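Local coordinates for protein SSD1 (Saccharomyces cerevisiae S288C, PDB 7AM1) that binds untranslated regions of mRNAs and represses their translation, acting as a non-enzymatic pseudonuclease of the RNase II family, at residues Asp307-Pro311 and Asp312-Asp316; His715-Leu718 and Cys719-Ile722; Lys703-Ala706 and Tyr707-Gln710. One frame throughout, in Å; residues are numbered along the deposited sequence.

Contact 1. Residues Asp307-Pro311 and Asp312-Asp316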
ATOM      1  N   ASP A 307      19.421 -18.054   2.027  1.00 57.25           N
ATOM      2  CA  ASP A 307      18.421 -18.836   2.741  1.00 58.08           C
ATOM      3  C   ASP A 307      17.111 -18.067   2.862  1.00 55.90           C
ATOM      4  O   ASP A 307      17.089 -16.867   3.152  1.00 54.51           O
ATOM      5  CB  ASP A 307      18.945 -19.225   4.124  1.00 61.37           C
ATOM      6  CG  ASP A 307      20.081 -20.235   4.057  1.00 65.41           C
ATOM      7  OD1 ASP A 307      20.184 -20.956   3.040  1.00 66.24           O
ATOM      8  OD2 ASP A 307      20.872 -20.309   5.020  1.00 67.74           O
ATOM      9  N   ILE A 308      16.008 -18.787   2.648  1.00 56.99           N
ATOM     10  CA  ILE A 308      14.693 -18.172   2.517  1.00 57.09           C
ATOM     11  C   ILE A 308      14.268 -17.453   3.791  1.00 55.88           C
ATOM     12  O   ILE A 308      13.526 -16.463   3.732  1.00 55.11           O
ATOM     13  CB  ILE A 308      13.672 -19.251   2.105  1.00 59.49           C
ATOM     14  CG1 ILE A 308      12.333 -18.619   1.744  1.00 59.68           C
ATOM     15  CG2 ILE A 308      13.485 -20.258   3.228  1.00 60.99           C
ATOM     16  CD1 ILE A 308      11.375 -19.590   1.103  1.00 60.47           C
ATOM     17  N   HIS A 309      14.705 -17.931   4.957  1.00 54.80           N
ATOM     18  CA  HIS A 309      14.289 -17.338   6.221  1.00 54.36           C
ATOM     19  C   HIS A 309      15.407 -16.568   6.913  1.00 54.10           C
ATOM     20  O   HIS A 309      15.251 -16.187   8.080  1.00 55.02           O
ATOM     21  CB  HIS A 309      13.756 -18.422   7.162  1.00 56.56           C
ATOM     22  CG  HIS A 309      12.559 -19.145   6.633  1.00 57.46           C
ATOM     23  ND1 HIS A 309      11.430 -18.491   6.187  1.00 56.55           N
ATOM     24  CD2 HIS A 309      12.313 -20.468   6.477  1.00 58.64           C
ATOM     25  CE1 HIS A 309      10.541 -19.378   5.779  1.00 56.51           C
ATOM     26  NE2 HIS A 309      11.053 -20.586   5.942  1.00 57.75           N
ATOM     27  N   ASP A 310      16.515 -16.311   6.232  1.00 52.80           N
ATOM     28  CA  ASP A 310      17.525 -15.421   6.791  1.00 54.56           C
ATOM     29  C   ASP A 310      16.981 -13.996   6.813  1.00 53.59           C
ATOM     30  O   ASP A 310      16.486 -13.514   5.786  1.00 50.44           O
ATOM     31  CB  ASP A 310      18.816 -15.477   5.983  1.00 56.91           C
ATOM     32  CG  ASP A 310      19.804 -14.402   6.401  1.00 60.21           C
ATOM     33  OD1 ASP A 310      20.484 -14.592   7.431  1.00 62.72           O
ATOM     34  OD2 ASP A 310      19.892 -13.362   5.712  1.00 60.60           O
ATOM     35  N   PRO A 311      17.045 -13.295   7.949  1.00 56.93           N
ATOM     36  CA  PRO A 311      16.413 -11.962   8.003  1.00 56.76           C
ATOM     37  C   PRO A 311      16.931 -11.001   6.944  1.00 55.35           C
ATOM     38  O   PRO A 311      16.132 -10.323   6.287  1.00 54.31           O
ATOM     39  CB  PRO A 311      16.728 -11.481   9.430  1.00 59.13           C
ATOM     40  CG  PRO A 311      17.861 -12.345   9.903  1.00 61.34           C
ATOM     41  CD  PRO A 311      17.680 -13.663   9.227  1.00 60.52           C
ATOM     42  N   ASP A 312      18.250 -10.931   6.746  1.00 56.76           N
ATOM     43  CA  ASP A 312      18.789 -10.032   5.730  1.00 56.39           C
ATOM     44  C   ASP A 312      18.324 -10.432   4.337  1.00 52.87           C
ATOM     45  O   ASP A 312      17.968  -9.574   3.519  1.00 51.96           O
ATOM     46  CB  ASP A 312      20.314 -10.007   5.801  1.00 60.30           C
ATOM     47  CG  ASP A 312      20.832  -9.180   6.962  1.00 63.41           C
ATOM     48  OD1 ASP A 312      20.005  -8.585   7.689  1.00 63.69           O
ATOM     49  OD2 ASP A 312      22.066  -9.122   7.147  1.00 65.67           O
ATOM     50  N   THR A 313      18.320 -11.736   4.047  1.00 49.82           N
ATOM     51  CA  THR A 313      17.846 -12.202   2.750  1.00 45.98           C
ATOM     52  C   THR A 313      16.376 -11.863   2.553  1.00 41.85           C
ATOM     53  O   THR A 313      15.955 -11.511   1.444  1.00 40.55           O
ATOM     54  CB  THR A 313      18.062 -13.712   2.622  1.00 47.06           C
ATOM     55  OG1 THR A 313      19.456 -14.015   2.754  1.00 48.87           O
ATOM     56  CG2 THR A 313      17.560 -14.218   1.273  1.00 46.05           C
ATOM     57  N   GLU A 314      15.576 -11.963   3.619  1.00 42.44           N
ATOM     58  CA  GLU A 314      14.161 -11.622   3.522  1.00 43.63           C
ATOM     59  C   GLU A 314      13.972 -10.196   3.023  1.00 42.56           C
ATOM     60  O   GLU A 314      13.118  -9.938   2.165  1.00 40.28           O
ATOM     61  CB  GLU A 314      13.490 -11.811   4.882  1.00 47.73           C
ATOM     62  CG  GLU A 314      13.276 -13.269   5.272  1.00 51.08           C
ATOM     63  CD  GLU A 314      12.759 -13.431   6.693  1.00 54.38           C
ATOM     64  OE1 GLU A 314      13.033 -12.546   7.535  1.00 55.35           O
ATOM     65  OE2 GLU A 314      12.086 -14.448   6.971  1.00 55.59           O
ATOM     66  N   ILE A 315      14.766  -9.255   3.542  1.00 42.74           N
ATOM     67  CA  ILE A 315      14.637  -7.862   3.130  1.00 43.02           C
ATOM     68  C   ILE A 315      15.218  -7.663   1.736  1.00 42.12           C
ATOM     69  O   ILE A 315      14.628  -6.977   0.893  1.00 40.72           O
ATOM     70  CB  ILE A 315      15.314  -6.934   4.155  1.00 44.40           C
ATOM     71  CG1 ILE A 315      14.714  -7.147   5.545  1.00 46.05           C
ATOM     72  CG2 ILE A 315      15.188  -5.470   3.710  1.00 44.79           C
ATOM     73  CD1 ILE A 315      13.215  -6.932   5.620  1.00 46.19           C
ATOM     74  N   ASP A 316      16.392  -8.244   1.477  1.00 45.29           N
ATOM     75  CA  ASP A 316      16.973  -8.172   0.142  1.00 46.99           C
ATOM     76  C   ASP A 316      16.001  -8.709  -0.901  1.00 44.32           C
ATOM     77  O   ASP A 316      15.867  -8.141  -1.991  1.00 43.48           O
ATOM     78  CB  ASP A 316      18.289  -8.950   0.116  1.00 52.86           C
ATOM     79  CG  ASP A 316      19.147  -8.619  -1.086  1.00 59.24           C
ATOM     80  OD1 ASP A 316      18.742  -7.765  -1.899  1.00 61.08           O
ATOM     81  OD2 ASP A 316      20.237  -9.217  -1.215  1.00 62.70           O
TER
HETATM   82  O   HOH W   1      21.263 -16.407   3.824  1.00 59.06           O
HETATM   83  O   HOH W   2      13.022 -15.505   9.274  1.00 51.41           O
HETATM   84  O   HOH W   3      13.645  -9.764   8.086  1.00 52.18           O

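Contact 2. Residues His715-Leu718 and Cys719-Ile722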
ATOM      1  N   HIS A 715       4.568  -6.304   6.968  1.00 34.32           N
ATOM      2  CA  HIS A 715       3.903  -7.584   7.162  1.00 33.31           C
ATOM      3  C   HIS A 715       4.864  -8.610   7.734  1.00 32.68           C
ATOM      4  O   HIS A 715       4.507  -9.381   8.632  1.00 31.72           O
ATOM      5  CB  HIS A 715       3.334  -8.063   5.825  1.00 33.81           C
ATOM      6  CG  HIS A 715       2.721  -9.426   5.873  1.00 34.58           C
ATOM      7  ND1 HIS A 715       3.455 -10.576   5.675  1.00 35.92           N
ATOM      8  CD2 HIS A 715       1.444  -9.826   6.080  1.00 34.46           C
ATOM      9  CE1 HIS A 715       2.658 -11.626   5.767  1.00 35.35           C
ATOM     10  NE2 HIS A 715       1.432 -11.198   6.011  1.00 35.13           N
ATOM     11  N   LEU A 716       6.099  -8.612   7.237  1.00 34.47           N
ATOM     12  CA  LEU A 716       7.104  -9.557   7.705  1.00 37.55           C
ATOM     13  C   LEU A 716       7.385  -9.354   9.189  1.00 37.34           C
ATOM     14  O   LEU A 716       7.346 -10.307   9.975  1.00 35.12           O
ATOM     15  CB  LEU A 716       8.370  -9.389   6.867  1.00 39.76           C
ATOM     16  CG  LEU A 716       9.586 -10.261   7.145  1.00 42.13           C
ATOM     17  CD1 LEU A 716       9.254 -11.727   6.859  1.00 42.79           C
ATOM     18  CD2 LEU A 716      10.765  -9.790   6.300  1.00 42.91           C
ATOM     19  N   LEU A 717       7.666  -8.113   9.592  1.00 36.70           N
ATOM     20  CA  LEU A 717       7.979  -7.841  10.989  1.00 36.62           C
ATOM     21  C   LEU A 717       6.765  -8.032  11.886  1.00 36.84           C
ATOM     22  O   LEU A 717       6.911  -8.448  13.041  1.00 37.98           O
ATOM     23  CB  LEU A 717       8.521  -6.423  11.129  1.00 36.08           C
ATOM     24  CG  LEU A 717       9.021  -5.999  12.507  1.00 36.66           C
ATOM     25  CD1 LEU A 717      10.028  -6.997  13.055  1.00 38.25           C
ATOM     26  CD2 LEU A 717       9.622  -4.598  12.430  1.00 36.40           C
ATOM     27  N   LEU A 718       5.566  -7.743  11.375  1.00 36.07           N
ATOM     28  CA  LEU A 718       4.354  -7.944  12.161  1.00 34.64           C
ATOM     29  C   LEU A 718       4.112  -9.423  12.435  1.00 33.97           C
ATOM     30  O   LEU A 718       3.704  -9.798  13.541  1.00 34.02           O
ATOM     31  CB  LEU A 718       3.155  -7.336  11.433  1.00 36.21           C
ATOM     32  CG  LEU A 718       1.817  -7.522  12.147  1.00 39.27           C
ATOM     33  CD1 LEU A 718       1.848  -6.890  13.527  1.00 40.18           C
ATOM     34  CD2 LEU A 718       0.688  -6.945  11.312  1.00 40.73           C
ATOM     35  N   CYS A 719       4.345 -10.277  11.438  1.00 34.09           N
ATOM     36  CA  CYS A 719       4.182 -11.711  11.644  1.00 34.85           C
ATOM     37  C   CYS A 719       5.159 -12.221  12.694  1.00 33.49           C
ATOM     38  O   CYS A 719       4.797 -13.034  13.552  1.00 35.19           O
ATOM     39  CB  CYS A 719       4.379 -12.453  10.324  1.00 34.50           C
ATOM     40  SG  CYS A 719       3.009 -12.278   9.182  1.00 36.93           S
ATOM     41  N   LYS A 720       6.408 -11.759  12.636  1.00 35.30           N
ATOM     42  CA  LYS A 720       7.387 -12.109  13.658  1.00 38.97           C
ATOM     43  C   LYS A 720       6.941 -11.644  15.038  1.00 37.79           C
ATOM     44  O   LYS A 720       7.133 -12.354  16.035  1.00 37.62           O
ATOM     45  CB  LYS A 720       8.730 -11.491  13.281  1.00 45.23           C
ATOM     46  CG  LYS A 720       9.853 -11.727  14.261  1.00 51.27           C
ATOM     47  CD  LYS A 720      11.152 -11.213  13.656  1.00 56.61           C
ATOM     48  CE  LYS A 720      12.105 -10.669  14.703  1.00 61.36           C
ATOM     49  NZ  LYS A 720      12.752  -9.413  14.227  1.00 63.67           N
ATOM     50  N   THR A 721       6.347 -10.450  15.114  1.00 33.39           N
ATOM     51  CA  THR A 721       5.890  -9.907  16.390  1.00 33.79           C
ATOM     52  C   THR A 721       4.692 -10.690  16.914  1.00 35.77           C
ATOM     53  O   THR A 721       4.622 -11.015  18.106  1.00 35.26           O
ATOM     54  CB  THR A 721       5.537  -8.425  16.223  1.00 32.83           C
ATOM     55  OG1 THR A 721       6.698  -7.679  15.828  1.00 33.30           O
ATOM     56  CG2 THR A 721       5.008  -7.856  17.513  1.00 32.64           C
ATOM     57  N   ILE A 722       3.751 -11.021  16.030  1.00 39.00           N
ATOM     58  CA  ILE A 722       2.594 -11.809  16.437  1.00 41.89           C
ATOM     59  C   ILE A 722       3.039 -13.148  17.011  1.00 43.48           C
ATOM     60  O   ILE A 722       2.470 -13.641  17.994  1.00 44.45           O
ATOM     61  CB  ILE A 722       1.635 -11.988  15.246  1.00 42.31           C
ATOM     62  CG1 ILE A 722       0.878 -10.686  14.979  1.00 41.81           C
ATOM     63  CG2 ILE A 722       0.675 -13.137  15.512  1.00 43.59           C
ATOM     64  CD1 ILE A 722       0.172 -10.639  13.635  1.00 40.68           C
TER

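Contact 3. Residues Lys703-Ala706 and Tyr707-Gln710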
ATOM      1  N   LYS A 703       7.414   3.791  -7.878  1.00 36.36           N
ATOM      2  CA  LYS A 703       6.740   4.249  -6.666  1.00 35.50           C
ATOM      3  C   LYS A 703       5.788   3.188  -6.131  1.00 34.91           C
ATOM      4  O   LYS A 703       5.744   2.933  -4.922  1.00 33.20           O
ATOM      5  CB  LYS A 703       5.989   5.550  -6.944  1.00 34.00           C
ATOM      6  CG  LYS A 703       5.285   6.122  -5.732  1.00 34.13           C
ATOM      7  CD  LYS A 703       5.137   7.637  -5.856  1.00 35.02           C
ATOM      8  CE  LYS A 703       4.570   8.240  -4.592  1.00 35.44           C
ATOM      9  NZ  LYS A 703       5.519   8.063  -3.460  1.00 35.76           N
ATOM     10  N   ASP A 704       5.036   2.532  -7.010  1.00 35.28           N
ATOM     11  CA  ASP A 704       4.165   1.466  -6.535  1.00 35.81           C
ATOM     12  C   ASP A 704       4.981   0.298  -6.006  1.00 34.00           C
ATOM     13  O   ASP A 704       4.560  -0.368  -5.057  1.00 32.95           O
ATOM     14  CB  ASP A 704       3.217   1.042  -7.652  1.00 37.30           C
ATOM     15  CG  ASP A 704       2.156   2.092  -7.930  1.00 36.70           C
ATOM     16  OD1 ASP A 704       1.922   2.944  -7.048  1.00 36.46           O
ATOM     17  OD2 ASP A 704       1.570   2.082  -9.025  1.00 37.17           O
ATOM     18  N   CYS A 705       6.164   0.063  -6.578  1.00 36.83           N
ATOM     19  CA  CYS A 705       7.074  -0.936  -6.033  1.00 36.73           C
ATOM     20  C   CYS A 705       7.562  -0.546  -4.642  1.00 35.25           C
ATOM     21  O   CYS A 705       7.696  -1.410  -3.766  1.00 35.10           O
ATOM     22  CB  CYS A 705       8.260  -1.131  -6.980  1.00 38.09           C
ATOM     23  SG  CYS A 705       7.891  -2.096  -8.486  1.00 39.59           S
ATOM     24  N   ALA A 706       7.862   0.741  -4.425  1.00 33.21           N
ATOM     25  CA  ALA A 706       8.298   1.185  -3.102  1.00 33.64           C
ATOM     26  C   ALA A 706       7.187   1.007  -2.077  1.00 32.91           C
ATOM     27  O   ALA A 706       7.447   0.681  -0.915  1.00 31.37           O
ATOM     28  CB  ALA A 706       8.750   2.647  -3.144  1.00 34.67           C
ATOM     29  N   TYR A 707       5.942   1.249  -2.487  1.00 33.98           N
ATOM     30  CA  TYR A 707       4.793   0.994  -1.624  1.00 32.55           C
ATOM     31  C   TYR A 707       4.685  -0.486  -1.284  1.00 30.11           C
ATOM     32  O   TYR A 707       4.534  -0.862  -0.116  1.00 29.35           O
ATOM     33  CB  TYR A 707       3.529   1.489  -2.329  1.00 34.29           C
ATOM     34  CG  TYR A 707       2.218   1.029  -1.738  1.00 36.39           C
ATOM     35  CD1 TYR A 707       1.699   1.628  -0.602  1.00 37.60           C
ATOM     36  CD2 TYR A 707       1.482   0.017  -2.337  1.00 37.47           C
ATOM     37  CE1 TYR A 707       0.490   1.217  -0.063  1.00 38.47           C
ATOM     38  CE2 TYR A 707       0.273  -0.401  -1.807  1.00 38.25           C
ATOM     39  CZ  TYR A 707      -0.220   0.206  -0.673  1.00 38.75           C
ATOM     40  OH  TYR A 707      -1.422  -0.195  -0.145  1.00 39.26           O
ATOM     41  N   GLN A 708       4.769  -1.348  -2.297  1.00 30.80           N
ATOM     42  CA  GLN A 708       4.671  -2.782  -2.047  1.00 33.50           C
ATOM     43  C   GLN A 708       5.783  -3.253  -1.120  1.00 35.02           C
ATOM     44  O   GLN A 708       5.544  -4.050  -0.204  1.00 36.49           O
ATOM     45  CB  GLN A 708       4.709  -3.540  -3.372  1.00 37.57           C
ATOM     46  CG  GLN A 708       3.504  -3.247  -4.258  1.00 42.73           C
ATOM     47  CD  GLN A 708       3.594  -3.856  -5.651  1.00 48.52           C
ATOM     48  OE1 GLN A 708       2.578  -4.001  -6.329  1.00 52.04           O
ATOM     49  NE2 GLN A 708       4.805  -4.201  -6.087  1.00 49.39           N
ATOM     50  N   ALA A 709       7.007  -2.766  -1.337  1.00 36.02           N
ATOM     51  CA  ALA A 709       8.114  -3.134  -0.464  1.00 36.71           C
ATOM     52  C   ALA A 709       7.836  -2.717   0.972  1.00 37.29           C
ATOM     53  O   ALA A 709       8.065  -3.494   1.909  1.00 36.74           O
ATOM     54  CB  ALA A 709       9.410  -2.495  -0.964  1.00 37.63           C
ATOM     55  N   GLN A 710       7.316  -1.504   1.166  1.00 35.09           N
ATOM     56  CA  GLN A 710       7.067  -1.020   2.518  1.00 33.97           C
ATOM     57  C   GLN A 710       6.066  -1.913   3.243  1.00 33.01           C
ATOM     58  O   GLN A 710       6.316  -2.351   4.371  1.00 33.12           O
ATOM     59  CB  GLN A 710       6.588   0.433   2.475  1.00 30.57           C
ATOM     60  CG  GLN A 710       6.048   0.947   3.807  1.00 29.74           C
ATOM     61  CD  GLN A 710       5.867   2.455   3.818  1.00 30.98           C
ATOM     62  OE1 GLN A 710       4.762   2.966   4.014  1.00 32.61           O
ATOM     63  NE2 GLN A 710       6.961   3.175   3.618  1.00 31.36           N
TER

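Contact 1. Residues Asp307-Pro311 and Asp312-Asp316
Asp-310 reaches forward over the opening turn of a helix to Thr-313, whose backbone N donates to Asp-310 OD2 at 2.8 Å. This N-H comes in on the anti side of the carboxylate oxygen, 19° out of the carboxylate plane. A chi1 of 171° puts Asp-310 CG beside its own carbonyl carbon, which brings OD2 to the N-H groups of the first turn. Its line crosses that of Thr-313 at about a right angle, and Thr-313 OG1 stands 3.1 Å from the same Asp-310 OD2. The threonine methyl, CG2, packs 3.3 Å from Asp-307 O.

Behind this cap the first helical bond is already formed, Glu-314 N donating to Asp-310 O; Pro-311, which has no amide proton to give, fills the first position of the helix. Glu-314 then folds back over the entering chain. Its CG lies 3.6 Å from Ile-308 O, a buried carbonyl without a polar partner, and each carboxylate oxygen holds a water: one links OE2 to His-309 O, the other OE1 to Pro-311 O. An alanine at Glu-314 is likely to leave both waters without their carboxylate anchor and to uncover Ile-308 O.

Further out, a type I turn from Asp-307 to Asp-310 brings the chain round from strand 298-307. Lys-281 pairs with Asp-307 OD1 at the start of the turn, and Lys-807 bonds to NE2 of His-309, its third residue. The arrangement is an aspartate N-cap, Asp-310 accepting from Thr-313 N, with a type I turn leading into it, here at the passage from the last strand of the second cold-shock domain, an OB-type fold, into helix 311-321.

Contact 2. Residues His715-Leu718 and Cys719-Ile722
Cys-719 sets its sulfur over the ring of His-715 one turn earlier, SG lying 3.8 Å from the centroid of the His-715 ring and 24° off the normal. The approach is to a face but displaced toward the rim, where His-715 CE1 is the closest ring atom to Cys-719 SG at 3.5 Å. Two complementary torsions make the meeting possible: the imidazole extends away from its own backbone N (chi1 175°), while SG sits anti to the Cys-719 carbonyl carbon and leans back along the helix. The ring is also held through NE2, which bonds to Gly-186 O.

Thr-721 folds back in a similar way. Its hydroxyl OG1 donates to Leu-717 O at 2.9 Å, and its own backbone N reaches the same oxygen from the opposite face of the carbonyl plane. Leu-717 O is thus gripped twice.

Leu-718 and Ile-722 meet obliquely, Leu-718 CG being 3.8 Å from Ile-722 CD1. Lys-720, bent at its outer torsions, brings NZ beside Leu-717 CD1, where it also pairs with Glu-839. A threonine hydroxyl returned to the i-4 carbonyl is a familiar feature of alpha-helices, here near the C-terminal end of helix 689-725, with strand 903-908 against His-715, Cys-719 and Ile-722, helix 834-842 against Leu-717, Lys-720 and Thr-721, and helix 311-321 against Leu-716.

Contact 3. Residues Lys703-Ala706 and Tyr707-Gln710
Gln-708 and Tyr-707 both lay their side chains beside Asp-704, and the carbonyl of that residue is their common meeting point. Backbone bonding comes first. Tyr-707 N, Gln-708 N, Ala-709 N and Gln-710 N donate in turn to Lys-703 O, Asp-704 O, Cys-705 O and Ala-706 O, all within 2.9 to 3.0 Å, as in a regular alpha-helix.

Van der Waals contacts follow. With CG beside its own N (chi1 -65°), Gln-708 doubles back, and its CG comes to 3.2 Å from Asp-704 O. Tyr-707 takes the other course, its ring carried away from the backbone N by a chi1 of 166°; Asp-704 O lies at the ring's edge, near its plane, 4.1 Å from Tyr-707 CD2. The small Ala-709 sets CB 3.5 Å from Cys-705 O.

Polar interactions lead outward from the helix. Arg-633 joins the two segments by pairing with Asp-704 OD1 while making a cation-pi contact with Tyr-707. Lys-703 bridges to both Asp-530 and Glu-531, a pair of acids that probably keeps its amine charged. The amides of Gln-708 and Gln-710 are held by Asn-322 and by the carbonyls of Phe-421 and Lys-532 respectively.

These segments form the middle of helix 689-725, where Ala-706 and Ala-709 rest on Val-420 of the short strand 420-421 and Cys-705 touches the loop following helix 311-321.

Overall arrangement
One long helix, 689-725, carries contact 3 and then contact 2, with centres 18 Å apart and nearest atoms about 5 Å apart. Contact 1 comes earlier in the chain, yet its helix lies against this one: Leu-716 CD2 of contact 2 packs 3.7 Å from Glu-314 CB and 3.8 Å from Ile-315 CD1. Contacts 1 and 2 have centres 14 Å apart, whereas contact 3 does not touch contact 1, their nearest atoms being about 7 Å apart. The side chains of Asp-312 and Tyr-707 each lie about 4 Å from bound pentaethylene glycol, probably from the crystallisation liquor. The example sets local contacts within helices beside a long-range one, Leu-716 against helix 311-321.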